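PDB 2QRU: Alpha/beta hydrolase fold-3 domain-containing protein from Enterococcus faecalis, which is of unknown specific function but probably acts as a hydrolase of the alpha/beta hydrolase superfamily. Local coordinates for residues T114-L117 with Q118-N121; A149-A152 with K153-A156; A157-Q160 with T161-V164; S171-L174 with L175-S179. All coordinates share one frame; numbering follows the deposited sequence.

Interaction 1 (T114-L117 with Q118-N121); sequences TKQL and QTLN
The last regular bond between T114-L117 and Q118-N121 runs from Q118 N to T114 O, at 3.0 Å and with an N-H...O angle of 162°. Beyond it the spiral tightens: L120 N reaches back only three residues to L117 O, 3.0 Å away and well above the carbonyl plane, while T119 N makes a weak bond to Q116 O. N121, with positive phi, is the C-prime residue of a Schellman motif, its N weakly bonded to Q118 O as helix 105-119 ends. The main side-chain bond is that of T119, whose OG1 donates to Q116 O in the carbonyl plane, 2.6 Å away. A chi1 of 77°, with OG1 lodged between the backbone N and the carbonyl carbon, turns the hydroxyl back toward this carbonyl. Facing helix 74-93, L117 CD2 meets L120 CD1 at 4.2 Å; L117 packs on F85 of that helix and F98 of strand 98-103, and L120 on T82 and Q86 of the same helix. The extended Q118 side chain lays its CG 3.5 Å from T114 O and sends NE2 to T209 OG1. A water donates to K115 O at 2.8 Å, and more weakly to Q118 OE1. The carbonyls of Q116 and K115, at the end of the helix, are thus served partly by a hydroxyl and a solvent molecule.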
# COMPACT_ATOMS: atom_id res chain seq x y z
N THR A 114 1.89 10.69 -0.80
CA THR A 114 1.50 11.70 -1.79
C THR A 114 1.43 13.10 -1.17
O THR A 114 1.98 14.04 -1.71
CB THR A 114 0.17 11.32 -2.47
OG1 THR A 114 0.38 10.11 -3.19
CG2 THR A 114 -0.23 12.42 -3.47
N LYS A 115 0.76 13.21 -0.03
CA LYS A 115 0.69 14.49 0.67
C LYS A 115 2.09 15.07 0.93
O LYS A 115 2.37 16.27 0.69
CB LYS A 115 -0.09 14.31 1.96
CG LYS A 115 -0.19 15.61 2.79
CD LYS A 115 -0.76 15.28 4.16
CE LYS A 115 -0.80 16.49 5.05
NZ LYS A 115 -1.56 17.62 4.42
N GLN A 116 2.98 14.21 1.43
CA GLN A 116 4.35 14.65 1.73
C GLN A 116 5.14 15.04 0.48
O GLN A 116 5.89 16.03 0.51
CB GLN A 116 5.10 13.60 2.53
CG GLN A 116 4.53 13.44 3.89
CD GLN A 116 4.35 14.79 4.60
OE1 GLN A 116 5.29 15.61 4.65
NE2 GLN A 116 3.15 15.03 5.13
N LEU A 117 4.98 14.26 -0.58
CA LEU A 117 5.63 14.53 -1.88
C LEU A 117 5.21 15.86 -2.52
O LEU A 117 6.05 16.56 -3.11
CB LEU A 117 5.46 13.38 -2.86
CG LEU A 117 6.12 12.05 -2.46
CD1 LEU A 117 5.95 11.03 -3.59
CD2 LEU A 117 7.61 12.23 -2.11
N GLN A 118 3.93 16.24 -2.38
CA GLN A 118 3.50 17.57 -2.81
C GLN A 118 4.37 18.67 -2.24
O GLN A 118 4.64 19.67 -2.92
CB GLN A 118 2.02 17.82 -2.45
CG GLN A 118 1.06 17.05 -3.32
CD GLN A 118 -0.39 17.13 -2.84
OE1 GLN A 118 -0.68 16.89 -1.68
NE2 GLN A 118 -1.30 17.40 -3.74
N THR A 119 4.82 18.52 -0.99
CA THR A 119 5.62 19.54 -0.34
C THR A 119 7.05 19.62 -0.86
O THR A 119 7.74 20.63 -0.72
CB THR A 119 5.68 19.37 1.21
OG1 THR A 119 6.61 18.32 1.54
CG2 THR A 119 4.31 19.06 1.79
N LEU A 120 7.50 18.53 -1.46
CA LEU A 120 8.83 18.40 -2.01
C LEU A 120 8.84 18.59 -3.53
O LEU A 120 9.83 18.26 -4.19
CB LEU A 120 9.38 17.02 -1.67
CG LEU A 120 9.56 16.67 -0.19
CD1 LEU A 120 9.77 15.17 -0.06
CD2 LEU A 120 10.71 17.47 0.45
N ASN A 121 7.74 19.10 -4.09
CA ASN A 121 7.58 19.26 -5.55
C ASN A 121 7.73 17.97 -6.36
O ASN A 121 8.37 17.98 -7.42
CB ASN A 121 8.54 20.32 -6.09
CG ASN A 121 8.08 21.71 -5.79
OD1 ASN A 121 6.97 22.11 -6.19
ND2 ASN A 121 8.91 22.48 -5.10
O HOH W 1 0.85 18.58 0.83

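Interaction 2 (A149-A152 with K153-A156); sequences AISA and KEIA
A single helix-like turn, opened by S151 and closed by E154, interrupts the long loop between strand 127-130 and helix 173-181. One carboxylate oxygen does most of the work. E154 OE2 accepts from S151 N at 2.8 Å with an almost straight N-H...O angle of 173°, although the amide comes from above the carboxylate plane. It also takes the proton of S151 OG, 2.8 Å away, on its anti lone pair. S151 carries its hydroxyl between the backbone N and the carbonyl carbon (chi1 60°), which brings OG round beside the amide, and the E154 chain stretches back beyond CG to meet both groups; its CG lies 3.1 Å from S151 OG. A glutamate accepting from the amide three residues earlier is one half of a capping box. The other half is not formed in the usual way, since E154 N turns to S151 O, in a weak bond, and the serine hydroxyl serves the carboxylate. The turn is carried on by I155 N, which bonds to A152 O at 3.2 Å from above the carbonyl plane. Beneath it I150 CG2 touches I155 CG2 at 3.9 Å, the two side chains crossing at about a right angle. Both isoleucines press on L174 of helix 173-181, and I150 N is bonded to Q181 OE1.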
# COMPACT_ATOMS: atom_id res chain seq x y z
N ALA A 149 -8.91 -18.22 18.00
CA ALA A 149 -8.08 -17.39 18.88
C ALA A 149 -6.60 -17.77 18.78
O ALA A 149 -6.22 -18.93 18.97
CB ALA A 149 -8.57 -17.51 20.33
N ILE A 150 -5.78 -16.77 18.45
CA ILE A 150 -4.33 -16.93 18.39
C ILE A 150 -3.76 -16.82 19.80
O ILE A 150 -4.05 -15.85 20.51
CB ILE A 150 -3.68 -15.87 17.46
CG1 ILE A 150 -4.19 -16.05 16.02
CG2 ILE A 150 -2.15 -15.94 17.49
CD1 ILE A 150 -3.82 -14.91 15.10
N SER A 151 -2.97 -17.80 20.22
CA SER A 151 -2.35 -17.78 21.55
C SER A 151 -1.06 -16.95 21.56
O SER A 151 -0.48 -16.67 20.51
CB SER A 151 -2.07 -19.20 22.06
OG SER A 151 -1.20 -19.91 21.18
N ALA A 152 -0.64 -16.54 22.76
CA ALA A 152 0.63 -15.83 22.95
C ALA A 152 1.81 -16.68 22.47
O ALA A 152 2.75 -16.17 21.87
CB ALA A 152 0.80 -15.45 24.41
N LYS A 153 1.73 -17.99 22.72
CA LYS A 153 2.76 -18.94 22.33
C LYS A 153 3.08 -18.89 20.84
O LYS A 153 4.26 -18.86 20.45
CB LYS A 153 2.34 -20.36 22.74
CG LYS A 153 3.45 -21.22 23.27
CD LYS A 153 2.90 -22.57 23.66
CE LYS A 153 3.74 -23.23 24.72
NZ LYS A 153 3.07 -24.47 25.18
N GLU A 154 2.04 -18.84 20.00
CA GLU A 154 2.20 -18.90 18.55
C GLU A 154 2.92 -17.68 17.95
O GLU A 154 3.38 -17.74 16.81
CB GLU A 154 0.84 -19.06 17.87
CG GLU A 154 0.02 -20.26 18.32
CD GLU A 154 -1.41 -20.18 17.81
OE1 GLU A 154 -1.61 -20.25 16.58
OE2 GLU A 154 -2.34 -20.02 18.65
N ILE A 155 2.99 -16.58 18.72
CA ILE A 155 3.61 -15.32 18.26
C ILE A 155 4.86 -14.94 19.08
O ILE A 155 5.56 -13.98 18.77
CB ILE A 155 2.57 -14.13 18.20
CG1 ILE A 155 2.01 -13.78 19.60
CG2 ILE A 155 1.43 -14.44 17.24
CD1 ILE A 155 2.70 -12.62 20.29
N ALA A 156 5.13 -15.72 20.13
CA ALA A 156 6.27 -15.47 21.03
C ALA A 156 7.61 -15.35 20.28
O ALA A 156 8.48 -14.53 20.68
CB ALA A 156 6.35 -16.57 22.11

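Interaction 3 (A157-Q160 with T161-V164); sequences AIDQ and TKPV
An Asx turn, in which the D159 carboxylate accepts from the amides of T161 and K162, shapes a surface bend in the loop between strand 127-130 and helix 173-181. OD1 accepts from T161 N at 3.1 Å; this amide approaches from above the carboxylate plane, about 52° out of it. OD2 receives K162 N at 3.0 Å on its syn lone pair, the N-H...O angle being 151°. Each oxygen thus accepts from one of two successive amides. What permits this is the first torsion of D159 (chi1 172°), which swings CG away from the D159 amide and forward under the next peptides. A further bond from T161 OG1 to OD1 is weak and doubtful. The D159 main chain is held as well, its O accepting from both R172 NH1 and N71 ND2, while K162 O accepts from N71 ND2. The ammonium of K162 stays apart, NZ 5.8 Å from D159 OD1. With two amide donors and a lysine in the neighbourhood, the carboxylate is probably stabilised in its charged form, and the bonds at its two oxygens restrain rotation about CB-CG.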
# COMPACT_ATOMS: atom_id res chain seq x y z
N ALA A 157 7.75 -16.16 19.20
CA ALA A 157 9.01 -16.19 18.45
C ALA A 157 9.21 -15.03 17.47
O ALA A 157 10.27 -14.93 16.84
CB ALA A 157 9.14 -17.54 17.73
N ILE A 158 8.21 -14.17 17.31
CA ILE A 158 8.31 -13.06 16.35
C ILE A 158 8.95 -11.84 17.01
O ILE A 158 8.43 -11.34 18.02
CB ILE A 158 6.95 -12.68 15.76
CG1 ILE A 158 6.29 -13.89 15.09
CG2 ILE A 158 7.11 -11.54 14.76
CD1 ILE A 158 4.85 -13.65 14.61
N ASP A 159 10.05 -11.35 16.45
CA ASP A 159 10.74 -10.22 17.04
C ASP A 159 9.97 -8.91 16.87
O ASP A 159 9.54 -8.58 15.74
CB ASP A 159 12.14 -10.04 16.45
CG ASP A 159 12.79 -8.75 16.93
OD1 ASP A 159 13.01 -8.61 18.15
OD2 ASP A 159 13.02 -7.85 16.09
N GLN A 160 9.83 -8.18 17.97
CA GLN A 160 9.16 -6.87 17.97
C GLN A 160 10.13 -5.69 18.21
O GLN A 160 9.71 -4.53 18.23
CB GLN A 160 8.05 -6.83 19.03
CG GLN A 160 6.95 -7.87 18.84
CD GLN A 160 5.84 -7.75 19.87
OE1 GLN A 160 5.52 -6.67 20.35
NE2 GLN A 160 5.23 -8.88 20.21
N THR A 161 11.42 -6.00 18.36
CA THR A 161 12.40 -5.00 18.78
C THR A 161 13.10 -4.30 17.63
O THR A 161 13.02 -3.06 17.51
CB THR A 161 13.45 -5.64 19.71
OG1 THR A 161 12.78 -6.42 20.71
CG2 THR A 161 14.29 -4.56 20.37
N LYS A 162 13.81 -5.08 16.79
CA LYS A 162 14.71 -4.51 15.80
C LYS A 162 13.92 -4.09 14.54
O LYS A 162 12.88 -4.69 14.26
CB LYS A 162 15.80 -5.51 15.43
CG LYS A 162 16.61 -6.02 16.64
CD LYS A 162 17.26 -7.35 16.29
CE LYS A 162 17.78 -8.03 17.55
NZ LYS A 162 18.76 -9.11 17.28
N PRO A 163 14.40 -3.08 13.80
CA PRO A 163 13.69 -2.63 12.58
C PRO A 163 13.57 -3.74 11.56
O PRO A 163 14.49 -4.54 11.39
CB PRO A 163 14.62 -1.54 12.01
CG PRO A 163 15.32 -1.01 13.23
CD PRO A 163 15.62 -2.26 14.02
N VAL A 164 12.44 -3.76 10.84
CA VAL A 164 12.19 -4.82 9.86
C VAL A 164 11.74 -4.17 8.53
O VAL A 164 10.74 -3.44 8.50
CB VAL A 164 11.13 -5.84 10.37
CG1 VAL A 164 10.84 -6.92 9.28
CG2 VAL A 164 11.59 -6.51 11.70

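Interaction 4 (S171-L174 with L175-S179); sequences SRYL and LYHYS
R172 O is approached by two amides of the following turn, Y176 N at 3.3 Å with a good N-H...O angle of 163° and L175 N in a weak, more bent bond. Helix 173-181 starts here, and its regular bonds follow: H177 N to Y173 O, then Y178 N to L174 O at 2.8 Å. The side chains line up on separate flanks. On one, L175 CD2 rests over a face of the R172 guanidinium, 3.9 Å from NH2, the two side chains running side by side. That guanidinium is also hydrogen-bonded through NE to I39 O and through NH2 to A69 O and N71 OD1, which together would restrain its orientation. On another flank H177 CD2 stands 3.5 Å above the Y173 ring, offset toward its rim. The two rings meet obliquely, with centroids 4.5 Å apart and planes at 42°. CG of Y173 points anti to the backbone N (chi1 167°), carrying the phenol along the helix to meet the imidazole one turn on. Y40 meets the same tyrosine ring edge-to-face. The side chain of Y176 is about 4 Å from a bound phosphate, probably from the crystallisation liquor, and near what may be a Ser-His-Asp triad, consistent with a helix of the cap that alpha/beta hydrolases often insert at this point of the fold, bordering the active-site pocket.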
# COMPACT_ATOMS: atom_id res chain seq x y z
N SER A 171 5.75 -14.33 7.87
CA SER A 171 5.90 -14.94 9.18
C SER A 171 5.27 -14.09 10.29
O SER A 171 4.92 -14.60 11.36
CB SER A 171 7.37 -15.20 9.47
OG SER A 171 8.06 -13.99 9.69
N ARG A 172 5.10 -12.79 10.02
CA ARG A 172 4.55 -11.88 11.03
C ARG A 172 3.02 -11.77 10.91
O ARG A 172 2.39 -10.99 11.63
CB ARG A 172 5.22 -10.51 10.92
CG ARG A 172 6.76 -10.52 11.09
CD ARG A 172 7.37 -9.19 10.62
NE ARG A 172 6.84 -8.06 11.40
CZ ARG A 172 7.30 -7.69 12.60
NH1 ARG A 172 8.33 -8.32 13.15
NH2 ARG A 172 6.75 -6.66 13.24
N TYR A 173 2.44 -12.56 9.99
CA TYR A 173 0.99 -12.59 9.78
C TYR A 173 0.20 -12.79 11.09
O TYR A 173 -0.78 -12.08 11.37
CB TYR A 173 0.63 -13.66 8.72
CG TYR A 173 -0.84 -14.01 8.65
CD1 TYR A 173 -1.39 -15.00 9.48
CD2 TYR A 173 -1.69 -13.35 7.75
CE1 TYR A 173 -2.73 -15.31 9.42
CE2 TYR A 173 -3.03 -13.67 7.67
CZ TYR A 173 -3.55 -14.65 8.51
OH TYR A 173 -4.88 -14.96 8.45
N LEU A 174 0.64 -13.75 11.91
CA LEU A 174 -0.05 -14.02 13.17
C LEU A 174 0.04 -12.87 14.17
O LEU A 174 -0.87 -12.69 14.99
CB LEU A 174 0.45 -15.32 13.82
CG LEU A 174 0.10 -16.62 13.10
CD1 LEU A 174 0.40 -17.85 13.93
CD2 LEU A 174 -1.35 -16.61 12.63
N LEU A 175 1.13 -12.11 14.12
CA LEU A 175 1.31 -11.00 15.07
C LEU A 175 0.26 -9.94 14.79
O LEU A 175 -0.34 -9.36 15.71
CB LEU A 175 2.72 -10.41 14.96
CG LEU A 175 3.11 -9.35 16.00
CD1 LEU A 175 3.14 -9.90 17.42
CD2 LEU A 175 4.46 -8.74 15.63
N TYR A 176 0.03 -9.70 13.51
CA TYR A 176 -1.01 -8.78 13.05
C TYR A 176 -2.38 -9.20 13.59
O TYR A 176 -3.08 -8.41 14.25
CB TYR A 176 -1.00 -8.74 11.52
CG TYR A 176 -2.05 -7.83 10.94
CD1 TYR A 176 -2.11 -6.49 11.30
CD2 TYR A 176 -3.00 -8.33 10.04
CE1 TYR A 176 -3.10 -5.63 10.74
CE2 TYR A 176 -3.98 -7.50 9.50
CZ TYR A 176 -4.02 -6.16 9.84
OH TYR A 176 -5.01 -5.38 9.28
N HIS A 177 -2.76 -10.45 13.35
CA HIS A 177 -4.07 -10.90 13.76
C HIS A 177 -4.23 -11.04 15.26
O HIS A 177 -5.32 -10.79 15.80
CB HIS A 177 -4.49 -12.13 12.98
CG HIS A 177 -4.82 -11.80 11.57
ND1 HIS A 177 -6.07 -11.36 11.18
CD2 HIS A 177 -4.05 -11.76 10.46
CE1 HIS A 177 -6.06 -11.09 9.89
NE2 HIS A 177 -4.85 -11.33 9.43
N TYR A 178 -3.13 -11.39 15.94
CA TYR A 178 -3.07 -11.36 17.39
C TYR A 178 -3.37 -9.95 17.93
O TYR A 178 -4.20 -9.78 18.82
CB TYR A 178 -1.70 -11.85 17.88
CG TYR A 178 -1.54 -11.86 19.38
CD1 TYR A 178 -2.05 -12.90 20.15
CD2 TYR A 178 -0.85 -10.83 20.04
CE1 TYR A 178 -1.90 -12.92 21.54
CE2 TYR A 178 -0.69 -10.84 21.43
CZ TYR A 178 -1.22 -11.89 22.17
OH TYR A 178 -1.07 -11.92 23.54
N SER A 179 -2.71 -8.93 17.36
CA SER A 179 -2.87 -7.57 17.87
C SER A 179 -4.31 -7.11 17.69
O SER A 179 -4.85 -6.44 18.57
CB SER A 179 -1.86 -6.59 17.24
OG SER A 179 -2.14 -6.31 15.88

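Interaction 1 comes first along the chain, at the end of helix 105-119 in the unit that joins strands 98-103 and 127-130 of the central sheet. Interactions 2, 3 and 4 follow in order between strands 127-130 and 213-218. Interactions 2 and 4 lie on the opposite side of the chain's centre from interaction 1; centres of interactions 1 and 2 are about 40 Å apart. Interactions 2 and 3 adjoin in sequence, and both fold back on helix 173-181 of interaction 4: I150 CD1 packs 3.6 Å from H177 CB, and Q160 NE2 3.6 Å from L175 CD1. The helix and the loop packed on it are consistent with a cap over the presumed active site, while interaction 1 belongs to the beta-alpha-beta framework of the central sheet.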